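Local coordinates for protein SmhA (Serratia marcescens, PDB 7A27) that forms the A component of the tripartite alpha-pore-forming toxin Smh, here in its soluble state, and probably contributes to pore assembly on target membranes, at residues Ser37-Thr42 and Ser226-Tyr231; Gly49-Ile54 and Asn271-Val276; Ile7-Gln12 and Ser336-Lys341; Ala88-Val93 and Ala113-Val118. All blocks are in the same frame, centred on the assembly; numbering follows the deposited sequence.

Interaction 1: Ser37-Thr42 and Ser226-Tyr231; sequences SQQLLT and SDQASY
The entry to a two-stranded antiparallel hairpin, where the chain runs into strand 230-237, packs against the loop that links helix 14-37 to helix 48-96, and Gln228 and Tyr231 make most of the contact from the strand side. With its first torsion anti (chi1 -160°) and the chain extended beyond CG, Gln228 reaches straight to the loop backbone and serves it with both ends of its amide. NE2 of Gln228 donates to O of Leu40 at 3.2 Å, lying in that carbonyl's plane, while N of Thr42 donates to OE1 of Gln228 at 3.1 Å in a fairly straight bond that comes in from above the amide's carbonyl plane. A glutamine suits this place because one flat group can both give and take a hydrogen bond, and so satisfy a loop without regular structure. In toxins of the ClyA, Hbl and Nhe type, a beta-tongue packs against the helical body in the soluble form, and this hairpin is probably its counterpart. Further along, the ring of Tyr231 lies beside the turn out of helix 14-37. Its CE1 comes within 3.4 Å of O of Gln39, an oblique approach to the ring. The amide of Gln38 is tilted only 26° from the ring plane; its NE2 bonds to O of Gln39 at 3.0 Å and also to Met232 O, and its OE1 takes hydrogen bonds from Ser234 N and Gln283 NE2. Leu41 adds an apolar touch, its CD1 lying 4.2 Å from CD1 of Tyr231.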
loop_
_atom_site.group_PDB
_atom_site.type_symbol
_atom_site.label_atom_id
_atom_site.label_comp_id
_atom_site.label_asym_id
_atom_site.label_seq_id
_atom_site.Cartn_x
_atom_site.Cartn_y
_atom_site.Cartn_z
ATOM N N SER A 37 12.683 9.596 -7.002
ATOM C CA SER A 37 14.113 9.280 -7.269
ATOM C C SER A 37 14.417 9.502 -8.745
ATOM O O SER A 37 15.542 9.892 -9.075
ATOM C CB SER A 37 14.462 7.869 -6.849
ATOM O OG SER A 37 14.223 7.695 -5.460
ATOM N N GLN A 38 13.432 9.255 -9.591
ATOM C CA GLN A 38 13.533 9.390 -11.061
ATOM C C GLN A 38 14.070 10.779 -11.399
ATOM O O GLN A 38 13.526 11.759 -10.899
ATOM C CB GLN A 38 12.161 9.140 -11.705
ATOM C CG GLN A 38 12.122 9.362 -13.211
ATOM C CD GLN A 38 13.155 8.539 -13.937
ATOM O OE1 GLN A 38 13.254 7.328 -13.759
ATOM N NE2 GLN A 38 13.939 9.208 -14.769
ATOM N N GLN A 39 15.121 10.815 -12.216
ATOM C CA GLN A 39 15.722 12.022 -12.813
ATOM C C GLN A 39 14.601 12.779 -13.535
ATOM O O GLN A 39 13.818 12.141 -14.230
ATOM C CB GLN A 39 16.803 11.539 -13.792
ATOM C CG GLN A 39 17.872 12.553 -14.174
ATOM C CD GLN A 39 18.745 12.114 -15.335
ATOM O OE1 GLN A 39 18.320 11.355 -16.209
ATOM N NE2 GLN A 39 19.962 12.647 -15.387
ATOM N N LEU A 40 14.492 14.085 -13.344
ATOM C CA LEU A 40 13.538 14.983 -14.053
ATOM C C LEU A 40 14.024 15.162 -15.495
ATOM O O LEU A 40 15.202 14.850 -15.790
ATOM C CB LEU A 40 13.494 16.345 -13.343
ATOM C CG LEU A 40 12.786 16.375 -11.982
ATOM C CD1 LEU A 40 13.339 17.457 -11.074
ATOM C CD2 LEU A 40 11.293 16.554 -12.177
ATOM N N LEU A 41 13.141 15.634 -16.370
ATOM C CA LEU A 41 13.495 15.981 -17.767
ATOM C C LEU A 41 13.962 17.432 -17.723
ATOM O O LEU A 41 13.155 18.262 -17.286
ATOM C CB LEU A 41 12.269 15.801 -18.675
ATOM C CG LEU A 41 12.461 16.199 -20.136
ATOM C CD1 LEU A 41 13.527 15.340 -20.785
ATOM C CD2 LEU A 41 11.152 16.103 -20.891
ATOM N N THR A 42 15.205 17.721 -18.091
ATOM C CA THR A 42 15.760 19.108 -18.050
ATOM C C THR A 42 15.715 19.706 -19.469
ATOM O O THR A 42 15.341 20.879 -19.601
ATOM C CB THR A 42 17.166 19.164 -17.410
ATOM O OG1 THR A 42 18.198 18.889 -18.361
ATOM C CG2 THR A 42 17.336 18.236 -16.224
ATOM N N SER A 226 26.752 20.778 -24.227
ATOM C CA SER A 226 25.887 19.607 -23.934
ATOM C C SER A 226 24.702 20.032 -23.049
ATOM O O SER A 226 24.885 20.908 -22.174
ATOM C CB SER A 226 26.702 18.505 -23.289
ATOM N N ASP A 227 23.528 19.442 -23.295
ATOM C CA ASP A 227 22.265 19.673 -22.541
ATOM C C ASP A 227 22.121 18.495 -21.554
ATOM O O ASP A 227 22.870 18.483 -20.549
ATOM C CB ASP A 227 21.127 19.898 -23.552
ATOM C CG ASP A 227 19.790 20.376 -22.992
ATOM O OD1 ASP A 227 19.510 20.145 -21.789
ATOM O OD2 ASP A 227 19.047 21.005 -23.758
ATOM N N GLN A 228 21.206 17.553 -21.829
ATOM C CA GLN A 228 20.983 16.279 -21.094
ATOM C C GLN A 228 21.319 15.186 -22.127
ATOM O O GLN A 228 20.442 14.867 -22.963
ATOM C CB GLN A 228 19.542 16.202 -20.556
ATOM C CG GLN A 228 19.299 15.207 -19.417
ATOM C CD GLN A 228 17.836 15.121 -18.995
ATOM O OE1 GLN A 228 16.953 15.715 -19.604
ATOM N NE2 GLN A 228 17.580 14.398 -17.918
ATOM N N ALA A 229 22.579 14.737 -22.176
ATOM C CA ALA A 229 23.057 13.664 -23.081
ATOM C C ALA A 229 21.998 12.552 -23.139
ATOM O O ALA A 229 21.652 12.115 -24.259
ATOM C CB ALA A 229 24.388 13.137 -22.606
ATOM N N SER A 230 21.450 12.134 -21.989
ATOM C CA SER A 230 20.418 11.068 -21.934
ATOM C C SER A 230 19.549 11.123 -20.675
ATOM O O SER A 230 20.048 11.403 -19.587
ATOM C CB SER A 230 21.058 9.724 -22.081
ATOM O OG SER A 230 21.817 9.396 -20.927
ATOM N N TYR A 231 18.273 10.780 -20.858
ATOM C CA TYR A 231 17.254 10.656 -19.781
ATOM C C TYR A 231 17.401 9.262 -19.149
ATOM O O TYR A 231 17.090 8.265 -19.843
ATOM C CB TYR A 231 15.859 10.928 -20.357
ATOM C CG TYR A 231 14.748 10.810 -19.350
ATOM C CD1 TYR A 231 14.382 11.878 -18.555
ATOM C CD2 TYR A 231 14.084 9.615 -19.159
ATOM C CE1 TYR A 231 13.394 11.756 -17.591
ATOM C CE2 TYR A 231 13.074 9.484 -18.219
ATOM C CZ TYR A 231 12.741 10.552 -17.411
ATOM O OH TYR A 231 11.748 10.428 -16.480
#

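Interaction 2: Gly49-Ile54 and Asn271-Val276; sequences GLTVKI and NALLSV
Leu50 and Leu273 point at each other tip to tip, so that CD2 of Leu50 meets CG of Leu273 at 3.6 Å. Both leucines hold CG anti to the backbone N (chi1 174° in Leu50 and -162° in Leu273), which extends each side chain outward between the two helices. Leucine's forked end lets Leu273 be met from two further directions. Thr51 crosses it at about a right angle and sets its OG1 3.5 Å from the methyl CD2 of Leu273; a threonine can sit in this apolar seam because its hydroxyl is hydrogen-bonded to Asp47 O, one turn back. Ile54 comes across Leu273 obliquely, its CD1 reaching CD1 of Leu273 at 3.7 Å and lying 3.6 Å from O of the same residue. The backbones behind belong to two nearly parallel helices of the long bundle: the start of helix 48-96 and the first turn of helix 272-299, the axes of these short segments 13° apart and 10.7 Å from each other at their closest. At that distance branched side chains can meet midway. Residues 50, 51 and 54 lie on one side of their helix, 273 and 276 on one side of the other. Val276 continues the seam one turn beyond Leu273, its CG1 lying 4.2 Å from CG2 of Ile54, with the two side chains crossing at about a right angle. Other parts of the fold close round it: Ile154 and Phe147 of helix 104-155 touch Leu50 and Ile54, Met46 packs on Leu273, and Val205 of strand 198-206 rests on Val276.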
loop_
_atom_site.group_PDB
_atom_site.type_symbol
_atom_site.label_atom_id
_atom_site.label_comp_id
_atom_site.label_asym_id
_atom_site.label_seq_id
_atom_site.Cartn_x
_atom_site.Cartn_y
_atom_site.Cartn_z
ATOM N N GLY A 49 6.071 22.240 -27.076
ATOM C CA GLY A 49 4.677 21.926 -26.688
ATOM C C GLY A 49 4.543 20.659 -25.849
ATOM O O GLY A 49 3.754 20.686 -24.885
ATOM N N LEU A 50 5.254 19.582 -26.220
ATOM C CA LEU A 50 5.215 18.258 -25.536
ATOM C C LEU A 50 6.159 18.275 -24.326
ATOM O O LEU A 50 5.821 17.643 -23.314
ATOM C CB LEU A 50 5.591 17.140 -26.521
ATOM C CG LEU A 50 5.732 15.740 -25.915
ATOM C CD1 LEU A 50 4.406 15.259 -25.316
ATOM C CD2 LEU A 50 6.243 14.737 -26.938
ATOM N N THR A 51 7.304 18.954 -24.419
ATOM C CA THR A 51 8.271 19.084 -23.299
ATOM C C THR A 51 7.522 19.635 -22.075
ATOM O O THR A 51 7.668 19.028 -20.993
ATOM C CB THR A 51 9.493 19.933 -23.683
ATOM O OG1 THR A 51 10.209 19.286 -24.739
ATOM C CG2 THR A 51 10.445 20.161 -22.528
ATOM N N VAL A 52 6.715 20.695 -22.237
ATOM C CA VAL A 52 5.971 21.338 -21.105
ATOM C C VAL A 52 4.922 20.374 -20.522
ATOM O O VAL A 52 4.690 20.472 -19.307
ATOM C CB VAL A 52 5.353 22.710 -21.463
ATOM C CG1 VAL A 52 6.433 23.755 -21.732
ATOM C CG2 VAL A 52 4.345 22.650 -22.604
ATOM N N LYS A 53 4.332 19.475 -21.324
ATOM C CA LYS A 53 3.264 18.540 -20.870
ATOM C C LYS A 53 3.888 17.438 -20.006
ATOM O O LYS A 53 3.236 17.063 -18.994
ATOM C CB LYS A 53 2.462 17.957 -22.040
ATOM C CG LYS A 53 1.893 18.989 -23.011
ATOM C CD LYS A 53 0.614 18.638 -23.748
ATOM C CE LYS A 53 -0.578 18.543 -22.809
ATOM N NZ LYS A 53 -1.864 18.824 -23.495
ATOM N N ILE A 54 5.090 16.970 -20.367
ATOM C CA ILE A 54 5.854 15.939 -19.600
ATOM C C ILE A 54 6.330 16.550 -18.273
ATOM O O ILE A 54 5.982 15.990 -17.218
ATOM C CB ILE A 54 7.034 15.365 -20.413
ATOM C CG1 ILE A 54 6.566 14.666 -21.693
ATOM C CG2 ILE A 54 7.872 14.422 -19.553
ATOM C CD1 ILE A 54 7.677 14.351 -22.675
ATOM N N ASN A 271 11.892 9.006 -32.338
ATOM C CA ASN A 271 10.954 9.600 -31.342
ATOM C C ASN A 271 11.535 9.438 -29.927
ATOM O O ASN A 271 11.160 8.486 -29.228
ATOM C CB ASN A 271 9.555 8.976 -31.418
ATOM C CG ASN A 271 9.034 8.862 -32.830
ATOM O OD1 ASN A 271 9.619 8.162 -33.654
ATOM N ND2 ASN A 271 7.919 9.517 -33.097
ATOM N N ALA A 272 12.420 10.353 -29.523
ATOM C CA ALA A 272 13.128 10.371 -28.223
ATOM C C ALA A 272 12.210 10.912 -27.124
ATOM O O ALA A 272 12.172 10.329 -26.024
ATOM C CB ALA A 272 14.344 11.240 -28.377
ATOM N N LEU A 273 11.483 11.987 -27.423
ATOM C CA LEU A 273 10.632 12.669 -26.425
ATOM C C LEU A 273 9.436 11.778 -26.077
ATOM O O LEU A 273 9.007 11.814 -24.914
ATOM C CB LEU A 273 10.214 14.039 -26.965
ATOM C CG LEU A 273 9.699 15.025 -25.914
ATOM C CD1 LEU A 273 10.649 15.128 -24.728
ATOM C CD2 LEU A 273 9.501 16.400 -26.521
ATOM N N LEU A 274 8.918 11.001 -27.035
ATOM C CA LEU A 274 7.790 10.065 -26.773
ATOM C C LEU A 274 8.296 8.960 -25.846
ATOM O O LEU A 274 7.561 8.614 -24.908
ATOM C CB LEU A 274 7.261 9.490 -28.085
ATOM C CG LEU A 274 6.193 8.405 -27.951
ATOM C CD1 LEU A 274 4.908 8.953 -27.328
ATOM C CD2 LEU A 274 5.890 7.795 -29.320
ATOM N N SER A 275 9.504 8.438 -26.104
ATOM C CA SER A 275 10.183 7.413 -25.266
ATOM C C SER A 275 10.153 7.872 -23.799
ATOM O O SER A 275 9.781 7.066 -22.920
ATOM C CB SER A 275 11.595 7.166 -25.743
ATOM O OG SER A 275 11.621 6.780 -27.115
ATOM N N VAL A 276 10.504 9.140 -23.549
ATOM C CA VAL A 276 10.514 9.746 -22.183
ATOM C C VAL A 276 9.086 9.701 -21.625
ATOM O O VAL A 276 8.889 9.104 -20.564
ATOM C CB VAL A 276 11.079 11.178 -22.192
ATOM C CG1 VAL A 276 10.919 11.844 -20.831
ATOM C CG2 VAL A 276 12.534 11.222 -22.627
#

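Interaction 3: Ile7-Gln12 and Ser336-Lys341; sequences IDLSPQ and SLNAEK
Asn338 keeps CG anti to its carbonyl carbon (chi1 -77°), and this turns its amide out from the helix onto the backbone of Leu9 and Ser10. Lys341, one turn on, has the same first torsion (chi1 -68°) but an extended chain, which carries its amine back alongside that amide. There NZ of Lys341 donates to OD1 of Asn338 at 3.1 Å, approaching from above the carbonyl plane, while ND2 bonds weakly to Ile334 O. The asparagine lies against the loop with ND2 3.6 Å from CB of Leu9 and OD1 3.5 Å from CB of Ser10; N of Ser10 is also close, but the angle is too poor for a bond. The lysine contributes its aliphatic part: CD of Lys341 rests 3.9 Å from CB of Ser10, and CB of Lys341 lies 3.8 Å from CD of Pro11, ring and chain crossing at about a right angle. The N-terminal loop has bonds of its own. In an Asx turn, OD1 of Asp8 accepts from N of Ser10; the same oxygen takes OG of Ser10 at 2.7 Å on its syn lone pair. OG in turn accepts from N of Gln12 at 3.0 Å, an ST turn leading toward helix 14-37, with Pro11 restricting the backbone between. Tyr312 and Trp342 bind O of Leu9. Since no hydrogen bond joins the two segments directly, their contact rests largely on van der Waals fit of the loop against Asn338 and Lys341, perhaps with a weak long-range attraction between Asp8 and Lys341, whose charged atoms do not touch.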
loop_
_atom_site.group_PDB
_atom_site.type_symbol
_atom_site.label_atom_id
_atom_site.label_comp_id
_atom_site.label_asym_id
_atom_site.label_seq_id
_atom_site.Cartn_x
_atom_site.Cartn_y
_atom_site.Cartn_z
ATOM N N ILE A 7 -21.490 -14.920 22.326
ATOM C CA ILE A 7 -20.773 -13.610 22.261
ATOM C C ILE A 7 -19.458 -13.799 21.505
ATOM O O ILE A 7 -18.792 -14.812 21.667
ATOM C CB ILE A 7 -20.578 -12.923 23.631
ATOM C CG1 ILE A 7 -19.658 -13.691 24.570
ATOM C CG2 ILE A 7 -21.915 -12.653 24.280
ATOM C CD1 ILE A 7 -19.227 -12.905 25.796
ATOM N N ASP A 8 -19.135 -12.794 20.706
ATOM C CA ASP A 8 -17.948 -12.704 19.825
ATOM C C ASP A 8 -17.181 -11.434 20.227
ATOM O O ASP A 8 -17.557 -10.352 19.777
ATOM C CB ASP A 8 -18.413 -12.695 18.363
ATOM C CG ASP A 8 -17.326 -12.439 17.344
ATOM O OD1 ASP A 8 -16.170 -12.723 17.663
ATOM O OD2 ASP A 8 -17.650 -11.960 16.245
ATOM N N LEU A 9 -16.158 -11.558 21.062
ATOM C CA LEU A 9 -15.288 -10.434 21.504
ATOM C C LEU A 9 -13.994 -10.432 20.675
ATOM O O LEU A 9 -13.015 -9.785 21.103
ATOM C CB LEU A 9 -14.983 -10.585 23.000
ATOM C CG LEU A 9 -16.165 -10.487 23.957
ATOM C CD1 LEU A 9 -15.736 -10.762 25.388
ATOM C CD2 LEU A 9 -16.797 -9.121 23.857
ATOM N N SER A 10 -13.995 -11.097 19.522
ATOM C CA SER A 10 -12.811 -11.262 18.639
ATOM C C SER A 10 -12.574 -10.006 17.801
ATOM O O SER A 10 -13.458 -9.139 17.683
ATOM C CB SER A 10 -12.984 -12.450 17.718
ATOM O OG SER A 10 -13.779 -12.121 16.579
ATOM N N PRO A 11 -11.362 -9.893 17.214
ATOM C CA PRO A 11 -11.034 -8.840 16.260
ATOM C C PRO A 11 -11.722 -9.011 14.902
ATOM O O PRO A 11 -11.514 -8.202 14.051
ATOM C CB PRO A 11 -9.532 -8.979 15.979
ATOM C CG PRO A 11 -9.019 -9.962 17.011
ATOM C CD PRO A 11 -10.211 -10.742 17.512
ATOM N N GLN A 12 -12.456 -10.102 14.718
ATOM C CA GLN A 12 -13.115 -10.438 13.431
ATOM C C GLN A 12 -12.026 -10.454 12.362
ATOM O O GLN A 12 -10.908 -10.844 12.699
ATOM C CB GLN A 12 -14.299 -9.484 13.229
ATOM C CG GLN A 12 -15.178 -9.473 14.473
ATOM C CD GLN A 12 -16.628 -9.192 14.232
ATOM O OE1 GLN A 12 -17.120 -9.277 13.124
ATOM N NE2 GLN A 12 -17.318 -8.872 15.307
ATOM N N SER A 336 -10.562 -14.537 28.165
ATOM C CA SER A 336 -9.132 -14.938 28.091
ATOM C C SER A 336 -8.777 -15.371 26.661
ATOM O O SER A 336 -7.669 -15.032 26.219
ATOM C CB SER A 336 -8.786 -16.009 29.093
ATOM O OG SER A 336 -8.767 -17.301 28.504
ATOM N N LEU A 337 -9.673 -16.100 25.988
ATOM C CA LEU A 337 -9.469 -16.619 24.604
ATOM C C LEU A 337 -9.420 -15.455 23.607
ATOM O O LEU A 337 -8.551 -15.457 22.707
ATOM C CB LEU A 337 -10.605 -17.571 24.180
ATOM C CG LEU A 337 -10.518 -19.068 24.469
ATOM C CD1 LEU A 337 -11.270 -19.820 23.367
ATOM C CD2 LEU A 337 -9.075 -19.569 24.570
ATOM N N ASN A 338 -10.356 -14.517 23.739
ATOM C CA ASN A 338 -10.464 -13.358 22.823
ATOM C C ASN A 338 -9.263 -12.426 23.059
ATOM O O ASN A 338 -8.821 -11.797 22.084
ATOM C CB ASN A 338 -11.864 -12.768 22.907
ATOM C CG ASN A 338 -12.870 -13.610 22.146
ATOM O OD1 ASN A 338 -12.707 -13.834 20.946
ATOM N ND2 ASN A 338 -13.922 -14.055 22.814
ATOM N N ALA A 339 -8.698 -12.396 24.269
ATOM C CA ALA A 339 -7.484 -11.605 24.580
ATOM C C ALA A 339 -6.312 -12.111 23.740
ATOM O O ALA A 339 -5.631 -11.277 23.117
ATOM C CB ALA A 339 -7.166 -11.676 26.047
ATOM N N GLU A 340 -6.095 -13.431 23.729
ATOM C CA GLU A 340 -5.004 -14.095 22.959
ATOM C C GLU A 340 -5.117 -13.671 21.494
ATOM O O GLU A 340 -4.072 -13.404 20.883
ATOM C CB GLU A 340 -5.048 -15.623 23.077
ATOM C CG GLU A 340 -4.651 -16.126 24.464
ATOM C CD GLU A 340 -4.842 -17.612 24.773
ATOM O OE1 GLU A 340 -5.053 -17.946 25.987
ATOM O OE2 GLU A 340 -4.762 -18.450 23.817
ATOM N N LYS A 341 -6.339 -13.640 20.959
ATOM C CA LYS A 341 -6.618 -13.263 19.546
ATOM C C LYS A 341 -6.149 -11.824 19.310
ATOM O O LYS A 341 -5.511 -11.586 18.273
ATOM C CB LYS A 341 -8.100 -13.382 19.178
ATOM C CG LYS A 341 -8.647 -14.799 19.153
ATOM C CD LYS A 341 -10.139 -14.870 18.915
ATOM C CE LYS A 341 -10.711 -16.258 19.121
ATOM N NZ LYS A 341 -12.195 -16.250 19.065
#

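Interaction 4: Ala88-Val93 and Ala113-Val118; sequences ALVNAV and AALSDV
Two helical segments run antiparallel here, 88-93 near the end of helix 48-96 and 113-118 early in helix 104-155, their axes at 176° and 11.3 Å apart at closest; the nearest alpha carbons are those of Leu89 and Leu115. The connection between the two helices is short, so they form a helical hairpin, and the contact sits near its turn. Leu115 fills the middle of the interface. With CG anti to the carbonyl carbon (chi1 -60°), it spreads its two methyl groups to different neighbours. CD2 goes to Leu89, lying 3.6 Å from CD1 and 3.7 Å from CB of that residue, while CD1 touches two valines, 4.1 Å from CG2 of Val90 and 4.0 Å from CG2 of Val93. The valine at 93 meets the leucine tip to tip; Val90 and Leu89 come in at a slant. A leucine suits the middle because its forked end can touch residues on successive turns of the facing helix, and the beta-branched valines suit the flank, offering a methyl close to their own backbone. Val118 makes a looser contact, its CG2 lying 4.4 Å from CD1 of Leu89. Other helices share the site: Tyr312 of helix 301-321 touches Val90 and Leu115, and Trp342 and Ile335 of helix 325-358 pack on Val90 and Val93. Phe86, of helix 48-96 itself, also touches Leu115 and Val118. The side-chain contacts are all between apolar groups and no hydrogen bond crosses, so dispersion and the burial of apolar surface hold the two helices together here.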
loop_
_atom_site.group_PDB
_atom_site.type_symbol
_atom_site.label_atom_id
_atom_site.label_comp_id
_atom_site.label_asym_id
_atom_site.label_seq_id
_atom_site.Cartn_x
_atom_site.Cartn_y
_atom_site.Cartn_z
ATOM N N ALA A 88 -4.669 -3.574 23.887
ATOM C CA ALA A 88 -4.238 -3.223 25.257
ATOM C C ALA A 88 -5.461 -3.145 26.173
ATOM O O ALA A 88 -5.396 -3.665 27.290
ATOM C CB ALA A 88 -3.463 -1.936 25.253
ATOM N N LEU A 89 -6.544 -2.537 25.700
ATOM C CA LEU A 89 -7.797 -2.380 26.485
ATOM C C LEU A 89 -8.420 -3.759 26.763
ATOM O O LEU A 89 -8.911 -3.966 27.884
ATOM C CB LEU A 89 -8.780 -1.456 25.752
ATOM C CG LEU A 89 -8.353 0.005 25.594
ATOM C CD1 LEU A 89 -9.458 0.795 24.920
ATOM C CD2 LEU A 89 -7.989 0.657 26.918
ATOM N N VAL A 90 -8.390 -4.678 25.799
ATOM C CA VAL A 90 -8.963 -6.042 25.979
ATOM C C VAL A 90 -8.172 -6.777 27.079
ATOM O O VAL A 90 -8.814 -7.419 27.938
ATOM C CB VAL A 90 -9.040 -6.788 24.641
ATOM C CG1 VAL A 90 -9.531 -8.214 24.828
ATOM C CG2 VAL A 90 -9.961 -6.045 23.677
ATOM N N ASN A 91 -6.843 -6.655 27.106
ATOM C CA ASN A 91 -5.996 -7.234 28.188
ATOM C C ASN A 91 -6.505 -6.787 29.567
ATOM O O ASN A 91 -6.533 -7.616 30.500
ATOM C CB ASN A 91 -4.537 -6.784 28.124
ATOM C CG ASN A 91 -3.699 -7.622 27.200
ATOM O OD1 ASN A 91 -4.232 -8.304 26.306
ATOM N ND2 ASN A 91 -2.399 -7.535 27.425
ATOM N N ALA A 92 -6.844 -5.510 29.690
ATOM C CA ALA A 92 -7.349 -4.914 30.937
ATOM C C ALA A 92 -8.586 -5.682 31.405
ATOM O O ALA A 92 -8.672 -5.980 32.623
ATOM C CB ALA A 92 -7.665 -3.465 30.705
ATOM N N VAL A 93 -9.504 -5.977 30.472
ATOM C CA VAL A 93 -10.756 -6.742 30.759
ATOM C C VAL A 93 -10.345 -8.119 31.277
ATOM O O VAL A 93 -10.959 -8.619 32.245
ATOM C CB VAL A 93 -11.675 -6.875 29.533
ATOM C CG1 VAL A 93 -12.936 -7.641 29.876
ATOM C CG2 VAL A 93 -12.056 -5.529 28.951
ATOM N N ALA A 113 -19.136 -2.653 27.166
ATOM C CA ALA A 113 -19.999 -1.566 26.648
ATOM C C ALA A 113 -19.116 -0.364 26.279
ATOM O O ALA A 113 -19.344 0.208 25.216
ATOM C CB ALA A 113 -21.062 -1.191 27.647
ATOM N N ALA A 114 -18.119 -0.023 27.099
ATOM C CA ALA A 114 -17.181 1.098 26.852
ATOM C C ALA A 114 -16.321 0.826 25.608
ATOM O O ALA A 114 -16.101 1.768 24.833
ATOM C CB ALA A 114 -16.324 1.349 28.061
ATOM N N LEU A 115 -15.829 -0.399 25.421
ATOM C CA LEU A 115 -14.985 -0.723 24.237
ATOM C C LEU A 115 -15.841 -0.645 22.967
ATOM O O LEU A 115 -15.288 -0.280 21.919
ATOM C CB LEU A 115 -14.309 -2.085 24.404
ATOM C CG LEU A 115 -13.383 -2.212 25.619
ATOM C CD1 LEU A 115 -12.532 -3.471 25.524
ATOM C CD2 LEU A 115 -12.472 -0.995 25.757
ATOM N N SER A 116 -17.142 -0.928 23.061
ATOM C CA SER A 116 -18.100 -0.764 21.940
ATOM C C SER A 116 -17.992 0.674 21.429
ATOM O O SER A 116 -17.855 0.869 20.212
ATOM C CB SER A 116 -19.496 -1.079 22.383
ATOM O OG SER A 116 -20.438 -0.845 21.358
ATOM N N ASP A 117 -18.028 1.632 22.358
ATOM C CA ASP A 117 -17.895 3.090 22.111
ATOM C C ASP A 117 -16.565 3.366 21.386
ATOM O O ASP A 117 -16.586 4.051 20.344
ATOM C CB ASP A 117 -17.940 3.845 23.440
ATOM C CG ASP A 117 -18.202 5.326 23.349
ATOM O OD1 ASP A 117 -18.911 5.687 22.422
ATOM O OD2 ASP A 117 -17.693 6.084 24.215
ATOM N N VAL A 118 -15.449 2.867 21.928
ATOM C CA VAL A 118 -14.090 3.102 21.373
ATOM C C VAL A 118 -14.062 2.586 19.938
ATOM O O VAL A 118 -13.580 3.314 19.058
ATOM C CB VAL A 118 -13.005 2.424 22.217
ATOM C CG1 VAL A 118 -11.628 2.504 21.524
ATOM C CG2 VAL A 118 -12.968 3.013 23.619
#

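Overall arrangement
The four contacts gather at two ends of an elongated helical molecule. Interactions 1 and 2 lie at one end with centres 12 Å apart, and they touch where Leu41 packs on Ile54, Leu273 and Val276, and Tyr231 on Val276. Interactions 3 and 4 lie at the other end, centres 11 Å apart, touching through Ala339 and Val90. About 56 or 57 Å separates centres of different ends. Helix 48-96 spans this length, serving interaction 2 near its start and interaction 4 near its finish. Along the chain, interaction 3 brings the N-terminal loop to the last helix, 325-358, and spans the others, while interactions 1 and 2 interleave, both enclosing interaction 4, thus tying distant sequence into one elongated soluble bundle.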